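Local coordinates for protein phenolic acid decarboxylase (Sedimentibacter hydroxybenzoicus, PDB 7AE5) that catalyses the reversible, non-oxidative decarboxylation of 4-hydroxybenzoate and 3,4-dihydroxybenzoate under anaerobic conditions, using prenylated FMN and manganese, at residues V259-H264 / V292-I297; D88-L93 / M321-S326; K57-S62 / I128-R133. All blocks are in the same frame, centred on the assembly; numbering follows the deposited sequence.

Contact 1 (V259-H264 / V292-I297); sequences VVLEGH and VKIDRI
Glu262 and Arg296 form a hydrogen-bonded pair of two antiparallel strands, 259-264 and 292-297, whose short axes run 131° apart and whose register slips by one residue between Glu262 and Gly263. At this bulge the carbonyl oxygen Glu262 O is gripped twice, by Asp295 N at 2.8 Å and by Arg296 N at 3.0 Å, so the extra residue costs neither amide its partner. The slip also brings Asp295 round to His264: ND1 of the ring donates to the syn lone pair of Asp295 OD2 at 2.7 Å, though the oxygen lies 23° out of the ring plane. The ring reaches this place because CG sits between the backbone N and the carbonyl carbon (chi1 64°), while Lys293 CB packs over one ring face, 4.0 Å from the centroid. Tyr248 adds a weak bond to the same carboxylate oxygen. At Gly263 the strands close in, with CA 3.1 Å from Lys293 O. Leucine and isoleucine branches meet on the face opposite Glu262 and His264, where Leu261 CD2 lies alongside Ile297 CG1 at 3.5 Å and Leu261 CD1 touches Ile294 CD1 at 3.7 Å. Glu262 sends its carboxylate to the amides of Asp246 and Leu247, and Arg296 forms a salt bridge with Asp246. Two residues facing one across an antiparallel pair make a classic beta bulge, here in the large sheet of the Rift-related domain of UbiD enzymes.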
loop_
_atom_site.group_PDB
_atom_site.type_symbol
_atom_site.label_atom_id
_atom_site.label_comp_id
_atom_site.label_asym_id
_atom_site.label_seq_id
_atom_site.Cartn_x
_atom_site.Cartn_y
_atom_site.Cartn_z
ATOM N N VAL C 259 -29.431 48.798 2.705
ATOM C CA VAL C 259 -29.786 48.973 1.300
ATOM C C VAL C 259 -30.598 47.764 0.855
ATOM O O VAL C 259 -30.292 46.627 1.229
ATOM C CB VAL C 259 -28.534 49.146 0.410
ATOM C CG1 VAL C 259 -28.924 49.315 -1.049
ATOM C CG2 VAL C 259 -27.690 50.327 0.869
ATOM N N VAL C 260 -31.642 48.008 0.064
ATOM C CA VAL C 260 -32.437 46.950 -0.548
ATOM C C VAL C 260 -32.499 47.209 -2.047
ATOM O O VAL C 260 -32.866 48.308 -2.476
ATOM C CB VAL C 260 -33.858 46.871 0.044
ATOM C CG1 VAL C 260 -34.648 45.757 -0.626
ATOM C CG2 VAL C 260 -33.798 46.655 1.549
ATOM N N LEU C 261 -32.138 46.203 -2.837
ATOM C CA LEU C 261 -32.135 46.299 -4.295
ATOM C C LEU C 261 -33.249 45.407 -4.829
ATOM O O LEU C 261 -33.101 44.183 -4.889
ATOM C CB LEU C 261 -30.781 45.892 -4.869
ATOM C CG LEU C 261 -29.543 46.586 -4.302
ATOM C CD1 LEU C 261 -28.308 46.201 -5.096
ATOM C CD2 LEU C 261 -29.734 48.089 -4.312
ATOM N N GLU C 262 -34.362 46.021 -5.216
ATOM C CA GLU C 262 -35.476 45.288 -5.799
ATOM C C GLU C 262 -35.332 45.268 -7.315
ATOM O O GLU C 262 -35.147 46.315 -7.943
ATOM C CB GLU C 262 -36.809 45.916 -5.391
ATOM C CG GLU C 262 -37.006 45.983 -3.886
ATOM C CD GLU C 262 -38.328 46.612 -3.494
ATOM O OE1 GLU C 262 -39.245 46.650 -4.341
ATOM O OE2 GLU C 262 -38.449 47.065 -2.336
ATOM N N GLY C 263 -35.403 44.079 -7.892
ATOM C CA GLY C 263 -35.242 43.950 -9.321
ATOM C C GLY C 263 -35.694 42.598 -9.816
ATOM O O GLY C 263 -36.473 41.907 -9.159
ATOM N N HIS C 264 -35.187 42.222 -10.989
ATOM C CA HIS C 264 -35.600 40.979 -11.619
ATOM C C HIS C 264 -34.482 40.441 -12.498
ATOM O O HIS C 264 -33.714 41.203 -13.091
ATOM C CB HIS C 264 -36.867 41.168 -12.462
ATOM C CG HIS C 264 -36.687 42.094 -13.625
ATOM N ND1 HIS C 264 -37.050 43.423 -13.581
ATOM C CD2 HIS C 264 -36.184 41.884 -14.865
ATOM C CE1 HIS C 264 -36.779 43.992 -14.743
ATOM N NE2 HIS C 264 -36.253 43.079 -15.539
ATOM N N VAL C 292 -29.290 40.852 -13.664
ATOM C CA VAL C 292 -30.461 41.333 -12.949
ATOM C C VAL C 292 -30.593 42.825 -13.216
ATOM O O VAL C 292 -29.629 43.580 -13.040
ATOM C CB VAL C 292 -30.357 41.054 -11.436
ATOM C CG1 VAL C 292 -31.552 41.649 -10.679
ATOM C CG2 VAL C 292 -30.239 39.563 -11.175
ATOM N N LYS C 293 -31.777 43.248 -13.647
ATOM C CA LYS C 293 -32.091 44.665 -13.715
ATOM C C LYS C 293 -32.608 45.111 -12.357
ATOM O O LYS C 293 -33.382 44.399 -11.714
ATOM C CB LYS C 293 -33.128 44.958 -14.800
ATOM C CG LYS C 293 -33.221 46.428 -15.175
ATOM C CD LYS C 293 -34.223 46.652 -16.292
ATOM C CE LYS C 293 -33.627 47.502 -17.402
ATOM N NZ LYS C 293 -33.270 48.872 -16.936
ATOM N N ILE C 294 -32.159 46.277 -11.914
ATOM C CA ILE C 294 -32.523 46.808 -10.606
ATOM C C ILE C 294 -33.609 47.852 -10.831
ATOM O O ILE C 294 -33.353 48.919 -11.401
ATOM C CB ILE C 294 -31.303 47.384 -9.877
ATOM C CG1 ILE C 294 -30.488 46.239 -9.273
ATOM C CG2 ILE C 294 -31.732 48.351 -8.781
ATOM C CD1 ILE C 294 -29.193 46.673 -8.646
ATOM N N ASP C 295 -34.832 47.532 -10.406
ATOM C CA ASP C 295 -35.993 48.372 -10.677
ATOM C C ASP C 295 -36.231 49.430 -9.608
ATOM O O ASP C 295 -36.805 50.483 -9.912
ATOM C CB ASP C 295 -37.249 47.507 -10.817
ATOM C CG ASP C 295 -37.135 46.486 -11.933
ATOM O OD1 ASP C 295 -37.092 46.894 -13.112
ATOM O OD2 ASP C 295 -37.090 45.275 -11.629
ATOM N N ARG C 296 -35.807 49.185 -8.371
ATOM C CA ARG C 296 -35.983 50.164 -7.308
ATOM C C ARG C 296 -34.955 49.915 -6.214
ATOM O O ARG C 296 -34.590 48.769 -5.937
ATOM C CB ARG C 296 -37.401 50.119 -6.725
ATOM C CG ARG C 296 -37.667 51.183 -5.670
ATOM C CD ARG C 296 -38.928 50.886 -4.880
ATOM N NE ARG C 296 -40.133 51.214 -5.632
ATOM C CZ ARG C 296 -41.095 52.015 -5.193
ATOM N NH1 ARG C 296 -41.029 52.586 -4.001
ATOM N NH2 ARG C 296 -42.153 52.244 -5.966
ATOM N N ILE C 297 -34.496 51.004 -5.601
ATOM C CA ILE C 297 -33.588 50.959 -4.463
ATOM C C ILE C 297 -34.278 51.622 -3.279
ATOM O O ILE C 297 -34.787 52.742 -3.400
ATOM C CB ILE C 297 -32.251 51.660 -4.766
ATOM C CG1 ILE C 297 -31.427 50.839 -5.756
ATOM C CG2 ILE C 297 -31.463 51.893 -3.482
ATOM C CD1 ILE C 297 -30.190 51.554 -6.253
#

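Contact 2 (D88-L93 / M321-S326); sequences DQFYEL and MALNTS
Leu323 carries this contact, its side chain directed at helix 86-96 and touching Gln89, Phe90 and Leu93. Methyl CD1 presses on the helix backbone itself, 3.6 Å from Phe90 N, and also meets Gln89 CB at 4.0 Å. Nearer the backbone of the same residue, Leu323 CB takes the methyl Leu93 CD1 at 3.6 Å, the two leucines crossing at a slant. Methyl CD2 of Leu323 lies at the edge of the Phe90 ring, near its plane. That ring swings towards helix 323-336 with CG anti to the backbone N (chi1 164°), which brings its CE1 within 4.0 Å of Ser326 CB. No hydrogen bond joins the segments; the contact is an apolar junction between a helix of the UbiD N-terminal domain and the first turn of a helix in the C-terminal domain. Several polar groups nearby have partners. Ser326 OG bonds back to Ala322 O at 2.8 Å and is also hydrogen-bonded to the amide of Ala345, while Thr325 OG1 likewise reaches Met321 O at 2.7 Å, so two hydroxyls fasten the start of the helix. Gln89 turns its amide to His74, Trp71 and Thr84, tying its helix to the neighbouring helix 71-77. Farther out, Tyr330 meets the Phe90 ring edge-to-face, Phe395 touches both Phe90 and Leu323, and Phe215 of helix 211-217 packs on Leu93.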
loop_
_atom_site.group_PDB
_atom_site.type_symbol
_atom_site.label_atom_id
_atom_site.label_comp_id
_atom_site.label_asym_id
_atom_site.label_seq_id
_atom_site.Cartn_x
_atom_site.Cartn_y
_atom_site.Cartn_z
ATOM N N ASP C 88 -17.249 26.401 22.617
ATOM C CA ASP C 88 -18.433 26.861 23.338
ATOM C C ASP C 88 -19.388 27.606 22.414
ATOM O O ASP C 88 -20.610 27.520 22.580
ATOM C CB ASP C 88 -18.023 27.741 24.518
ATOM C CG ASP C 88 -17.627 26.930 25.737
ATOM O OD1 ASP C 88 -16.959 27.487 26.632
ATOM O OD2 ASP C 88 -17.981 25.733 25.800
ATOM N N GLN C 89 -18.852 28.347 21.440
ATOM C CA GLN C 89 -19.709 28.941 20.417
ATOM C C GLN C 89 -20.414 27.861 19.610
ATOM O O GLN C 89 -21.569 28.031 19.200
ATOM C CB GLN C 89 -18.891 29.844 19.491
ATOM C CG GLN C 89 -18.251 31.051 20.159
ATOM C CD GLN C 89 -17.726 32.059 19.148
ATOM O OE1 GLN C 89 -18.408 32.397 18.182
ATOM N NE2 GLN C 89 -16.508 32.540 19.369
ATOM N N PHE C 90 -19.731 26.739 19.372
ATOM C CA PHE C 90 -20.330 25.635 18.631
ATOM C C PHE C 90 -21.493 25.020 19.401
ATOM O O PHE C 90 -22.524 24.677 18.809
ATOM C CB PHE C 90 -19.254 24.591 18.320
ATOM C CG PHE C 90 -19.794 23.250 17.902
ATOM C CD1 PHE C 90 -20.072 22.989 16.571
ATOM C CD2 PHE C 90 -19.982 22.240 18.833
ATOM C CE1 PHE C 90 -20.556 21.756 16.180
ATOM C CE2 PHE C 90 -20.468 21.006 18.448
ATOM C CZ PHE C 90 -20.753 20.763 17.118
ATOM N N TYR C 91 -21.349 24.881 20.721
ATOM C CA TYR C 91 -22.416 24.287 21.521
ATOM C C TYR C 91 -23.611 25.223 21.639
ATOM O O TYR C 91 -24.761 24.770 21.652
ATOM C CB TYR C 91 -21.887 23.913 22.903
ATOM C CG TYR C 91 -21.141 22.606 22.917
ATOM C CD1 TYR C 91 -21.663 21.483 22.290
ATOM C CD2 TYR C 91 -19.907 22.497 23.543
ATOM C CE1 TYR C 91 -20.983 20.287 22.293
ATOM C CE2 TYR C 91 -19.220 21.305 23.550
ATOM C CZ TYR C 91 -19.762 20.206 22.924
ATOM O OH TYR C 91 -19.077 19.020 22.935
ATOM N N GLU C 92 -23.360 26.530 21.735
ATOM C CA GLU C 92 -24.458 27.487 21.784
ATOM C C GLU C 92 -25.225 27.511 20.466
ATOM O O GLU C 92 -26.459 27.575 20.461
ATOM C CB GLU C 92 -23.924 28.878 22.126
ATOM C CG GLU C 92 -24.999 29.917 22.393
ATOM C CD GLU C 92 -25.876 29.557 23.577
ATOM O OE1 GLU C 92 -25.346 29.010 24.568
ATOM O OE2 GLU C 92 -27.094 29.826 23.519
ATOM N N LEU C 93 -24.508 27.458 19.340
ATOM C CA LEU C 93 -25.170 27.363 18.041
ATOM C C LEU C 93 -25.982 26.082 17.921
ATOM O O LEU C 93 -27.098 26.092 17.388
ATOM C CB LEU C 93 -24.134 27.453 16.920
ATOM C CG LEU C 93 -23.962 28.838 16.309
ATOM C CD1 LEU C 93 -23.177 28.761 15.021
ATOM C CD2 LEU C 93 -25.353 29.373 16.019
ATOM N N MET C 321 -18.856 30.339 7.055
ATOM C CA MET C 321 -19.125 28.949 6.704
ATOM C C MET C 321 -18.589 27.968 7.738
ATOM O O MET C 321 -18.570 26.760 7.474
ATOM C CB MET C 321 -18.531 28.615 5.332
ATOM C CG MET C 321 -18.940 29.564 4.218
ATOM S SD MET C 321 -17.812 29.484 2.816
ATOM C CE MET C 321 -17.894 27.744 2.415
ATOM N N ALA C 322 -18.163 28.447 8.906
ATOM C CA ALA C 322 -17.438 27.594 9.847
ATOM C C ALA C 322 -18.383 26.699 10.643
ATOM O O ALA C 322 -18.440 25.485 10.425
ATOM C CB ALA C 322 -16.584 28.459 10.779
ATOM N N LEU C 323 -19.133 27.288 11.578
ATOM C CA LEU C 323 -19.955 26.500 12.488
ATOM C C LEU C 323 -21.315 26.140 11.907
ATOM O O LEU C 323 -21.912 25.146 12.336
ATOM C CB LEU C 323 -20.137 27.253 13.808
ATOM C CG LEU C 323 -18.854 27.516 14.598
ATOM C CD1 LEU C 323 -19.171 27.984 16.008
ATOM C CD2 LEU C 323 -17.981 26.270 14.631
ATOM N N ASN C 324 -21.825 26.922 10.952
ATOM C CA ASN C 324 -23.075 26.558 10.295
ATOM C C ASN C 324 -22.905 25.352 9.383
ATOM O O ASN C 324 -23.904 24.749 8.978
ATOM C CB ASN C 324 -23.628 27.744 9.503
ATOM C CG ASN C 324 -22.551 28.494 8.746
ATOM O OD1 ASN C 324 -21.387 28.510 9.149
ATOM N ND2 ASN C 324 -22.936 29.128 7.643
ATOM N N THR C 325 -21.666 25.000 9.040
ATOM C CA THR C 325 -21.404 23.728 8.378
ATOM C C THR C 325 -21.280 22.601 9.395
ATOM O O THR C 325 -21.721 21.475 9.140
ATOM C CB THR C 325 -20.129 23.825 7.535
ATOM O OG1 THR C 325 -20.262 24.881 6.575
ATOM C CG2 THR C 325 -19.853 22.513 6.809
ATOM N N SER C 326 -20.709 22.899 10.565
ATOM C CA SER C 326 -20.358 21.860 11.526
ATOM C C SER C 326 -21.560 21.382 12.332
ATOM O O SER C 326 -21.655 20.193 12.654
ATOM C CB SER C 326 -19.264 22.370 12.464
ATOM O OG SER C 326 -18.243 23.037 11.744
#

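Contact 3 (K57-S62 / I128-R133); sequences KGYKYS and ILPLYR
Leu131 O is a carbonyl oxygen held from two chains: Tyr59 OH donates to it at 2.7 Å, and Arg36 of the neighbouring ShdD chain bonds to it as well. The tyrosine hydroxyl approaches in the carbonyl plane, on a lone pair. Arg36 of ShdD also bonds to Tyr59 OH through its other terminal nitrogen, so one guanidinium group grips both ends of the pair and would tend to polarise the hydroxyl. The bonds hold the hydroxyl end of the ring at Leu131. Tyr59 CG lies anti to the carbonyl carbon (chi1 -72°), which sends the ring across to Pro130. Its face is fixed by that proline, whose CA stands over the ring centre, 3.4 Å from the centroid and only 6° off the ring normal, a CH-pi contact of nearly ideal approach. Alongside it Pro130 CB touches Tyr59 CD2 at 3.5 Å. Pro130 is the centre of an inverse gamma turn, closed by a weak bond from Leu131 N to Leu129 O.

Tyr61 makes the second point of attachment, and does so by its edge. Its CD2 meets Ile128 O at 3.3 Å, the oxygen lying near the ring plane, while CE2 is a looser 4.3 Å from Ile128 CD1. The proline also meets backbone: Pro130 CG lies 3.6 Å from Ser62 O. The touching parts of the two loops run nearly at right angles, 95° apart. The loop 57-62 leads into strand 62-65, which pairs with strand 304-306; Phe305 of the latter packs on Leu129, Pro130 and Leu131, and Leu129 also rests on Ile143 of strand 142-143, so the crossing bridges the small mixed sheet, the Rift-related domain and the ShdD subunit.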
loop_
_atom_site.group_PDB
_atom_site.type_symbol
_atom_site.label_atom_id
_atom_site.label_comp_id
_atom_site.label_asym_id
_atom_site.label_seq_id
_atom_site.Cartn_x
_atom_site.Cartn_y
_atom_site.Cartn_z
ATOM N N LYS C 57 -12.825 58.251 -1.521
ATOM C CA LYS C 57 -12.698 59.308 -2.517
ATOM C C LYS C 57 -13.694 59.116 -3.655
ATOM O O LYS C 57 -13.749 58.052 -4.278
ATOM C CB LYS C 57 -11.273 59.344 -3.069
ATOM C CG LYS C 57 -11.141 60.138 -4.356
ATOM C CD LYS C 57 -9.759 60.006 -4.972
ATOM C CE LYS C 57 -9.841 59.427 -6.377
ATOM N NZ LYS C 57 -8.731 59.905 -7.250
ATOM N N GLY C 58 -14.477 60.160 -3.928
ATOM C CA GLY C 58 -15.483 60.127 -4.964
ATOM C C GLY C 58 -16.847 59.654 -4.513
ATOM O O GLY C 58 -17.814 59.790 -5.273
ATOM N N TYR C 59 -16.958 59.113 -3.305
ATOM C CA TYR C 59 -18.209 58.574 -2.800
ATOM C C TYR C 59 -18.731 59.430 -1.655
ATOM O O TYR C 59 -18.023 60.257 -1.075
ATOM C CB TYR C 59 -18.033 57.120 -2.350
ATOM C CG TYR C 59 -17.871 56.154 -3.502
ATOM C CD1 TYR C 59 -18.859 56.024 -4.471
ATOM C CD2 TYR C 59 -16.724 55.385 -3.631
ATOM C CE1 TYR C 59 -18.711 55.146 -5.529
ATOM C CE2 TYR C 59 -16.568 54.504 -4.683
ATOM C CZ TYR C 59 -17.564 54.387 -5.629
ATOM O OH TYR C 59 -17.404 53.511 -6.676
ATOM N N LYS C 60 -19.996 59.205 -1.332
ATOM C CA LYS C 60 -20.725 60.034 -0.393
ATOM C C LYS C 60 -21.039 59.306 0.914
ATOM O O LYS C 60 -21.349 59.962 1.916
ATOM C CB LYS C 60 -22.001 60.535 -1.103
ATOM C CG LYS C 60 -23.121 61.100 -0.258
ATOM C CD LYS C 60 -24.489 60.581 -0.738
ATOM C CE LYS C 60 -25.087 61.273 -1.959
ATOM N NZ LYS C 60 -26.426 60.645 -2.179
ATOM N N TYR C 61 -20.868 57.982 0.955
ATOM C CA TYR C 61 -21.310 57.136 2.062
ATOM C C TYR C 61 -20.176 56.273 2.612
ATOM O O TYR C 61 -19.006 56.503 2.288
ATOM C CB TYR C 61 -22.486 56.291 1.576
ATOM C CG TYR C 61 -23.775 57.076 1.484
ATOM C CD1 TYR C 61 -23.919 58.293 2.156
ATOM C CD2 TYR C 61 -24.782 56.681 0.606
ATOM C CE1 TYR C 61 -25.080 59.030 2.060
ATOM C CE2 TYR C 61 -25.941 57.418 0.478
ATOM C CZ TYR C 61 -26.088 58.591 1.213
ATOM O OH TYR C 61 -27.238 59.338 1.097
ATOM N N SER C 62 -20.502 55.283 3.439
ATOM C CA SER C 62 -19.503 54.552 4.209
ATOM C C SER C 62 -19.345 53.112 3.729
ATOM O O SER C 62 -20.191 52.564 3.018
ATOM C CB SER C 62 -19.864 54.550 5.699
ATOM O OG SER C 62 -20.499 55.759 6.076
ATOM N N ILE C 128 -25.185 55.211 -4.099
ATOM C CA ILE C 128 -25.580 54.556 -2.858
ATOM C C ILE C 128 -24.418 53.782 -2.246
ATOM O O ILE C 128 -24.143 53.899 -1.051
ATOM C CB ILE C 128 -26.798 53.632 -3.085
ATOM C CG1 ILE C 128 -28.016 54.445 -3.529
ATOM C CG2 ILE C 128 -27.108 52.835 -1.824
ATOM C CD1 ILE C 128 -28.365 55.580 -2.595
ATOM N N LEU C 129 -23.718 52.990 -3.058
ATOM C CA LEU C 129 -22.691 52.082 -2.572
ATOM C C LEU C 129 -21.312 52.547 -3.005
ATOM O O LEU C 129 -21.084 52.765 -4.202
ATOM C CB LEU C 129 -22.942 50.665 -3.099
ATOM C CG LEU C 129 -24.299 50.039 -2.777
ATOM C CD1 LEU C 129 -24.473 48.733 -3.538
ATOM C CD2 LEU C 129 -24.445 49.813 -1.281
ATOM N N PRO C 130 -20.373 52.718 -2.074
ATOM C CA PRO C 130 -18.977 52.935 -2.476
ATOM C C PRO C 130 -18.366 51.660 -3.037
ATOM O O PRO C 130 -17.718 50.896 -2.313
ATOM C CB PRO C 130 -18.294 53.370 -1.172
ATOM C CG PRO C 130 -19.411 53.770 -0.253
ATOM C CD PRO C 130 -20.570 52.908 -0.629
ATOM N N LEU C 131 -18.574 51.425 -4.329
ATOM C CA LEU C 131 -18.161 50.178 -4.957
ATOM C C LEU C 131 -16.684 50.216 -5.329
ATOM O O LEU C 131 -16.160 51.250 -5.756
ATOM C CB LEU C 131 -19.015 49.906 -6.194
ATOM C CG LEU C 131 -20.462 49.515 -5.885
ATOM C CD1 LEU C 131 -21.375 49.828 -7.061
ATOM C CD2 LEU C 131 -20.548 48.042 -5.507
ATOM N N TYR C 132 -16.021 49.072 -5.177
ATOM C CA TYR C 132 -14.581 48.969 -5.354
ATOM C C TYR C 132 -14.244 47.565 -5.838
ATOM O O TYR C 132 -15.090 46.668 -5.837
ATOM C CB TYR C 132 -13.843 49.287 -4.050
ATOM C CG TYR C 132 -14.203 48.352 -2.919
ATOM C CD1 TYR C 132 -15.367 48.535 -2.182
ATOM C CD2 TYR C 132 -13.383 47.281 -2.591
ATOM C CE1 TYR C 132 -15.702 47.679 -1.151
ATOM C CE2 TYR C 132 -13.709 46.420 -1.563
ATOM C CZ TYR C 132 -14.867 46.622 -0.847
ATOM O OH TYR C 132 -15.186 45.762 0.178
ATOM N N ARG C 133 -12.993 47.379 -6.250
ATOM C CA ARG C 133 -12.523 46.080 -6.712
ATOM C C ARG C 133 -11.924 45.310 -5.540
ATOM O O ARG C 133 -10.975 45.778 -4.901
ATOM C CB ARG C 133 -11.501 46.226 -7.838
ATOM C CG ARG C 133 -11.352 44.955 -8.658
ATOM C CD ARG C 133 -10.225 45.042 -9.673
ATOM N NE ARG C 133 -10.459 46.064 -10.687
ATOM C CZ ARG C 133 -11.292 45.926 -11.710
ATOM N NH1 ARG C 133 -12.024 44.834 -11.864
ATOM N NH2 ARG C 133 -11.390 46.906 -12.602
#

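How the contacts relate
Contacts 1 and 3 are neighbours, their centres about 18 Å apart on the same side of the chain's centre. They touch where Val259 CG2 packs on Ile128 CG2 at 3.7 Å, so the loop 128-133 lies between the large antiparallel sheet and the N-terminal region. Contact 2 stands apart, its centre about 33 Å from each of the others. Along the chain contact 3 closes before contact 1 opens, and contact 1 falls wholly between the two segments of contact 2, whereas the segments of contacts 2 and 3 alternate. Contacts 2 and 3 join the N-terminal domain to the C-terminal and Rift-related domains respectively, while contact 1 lies within the latter.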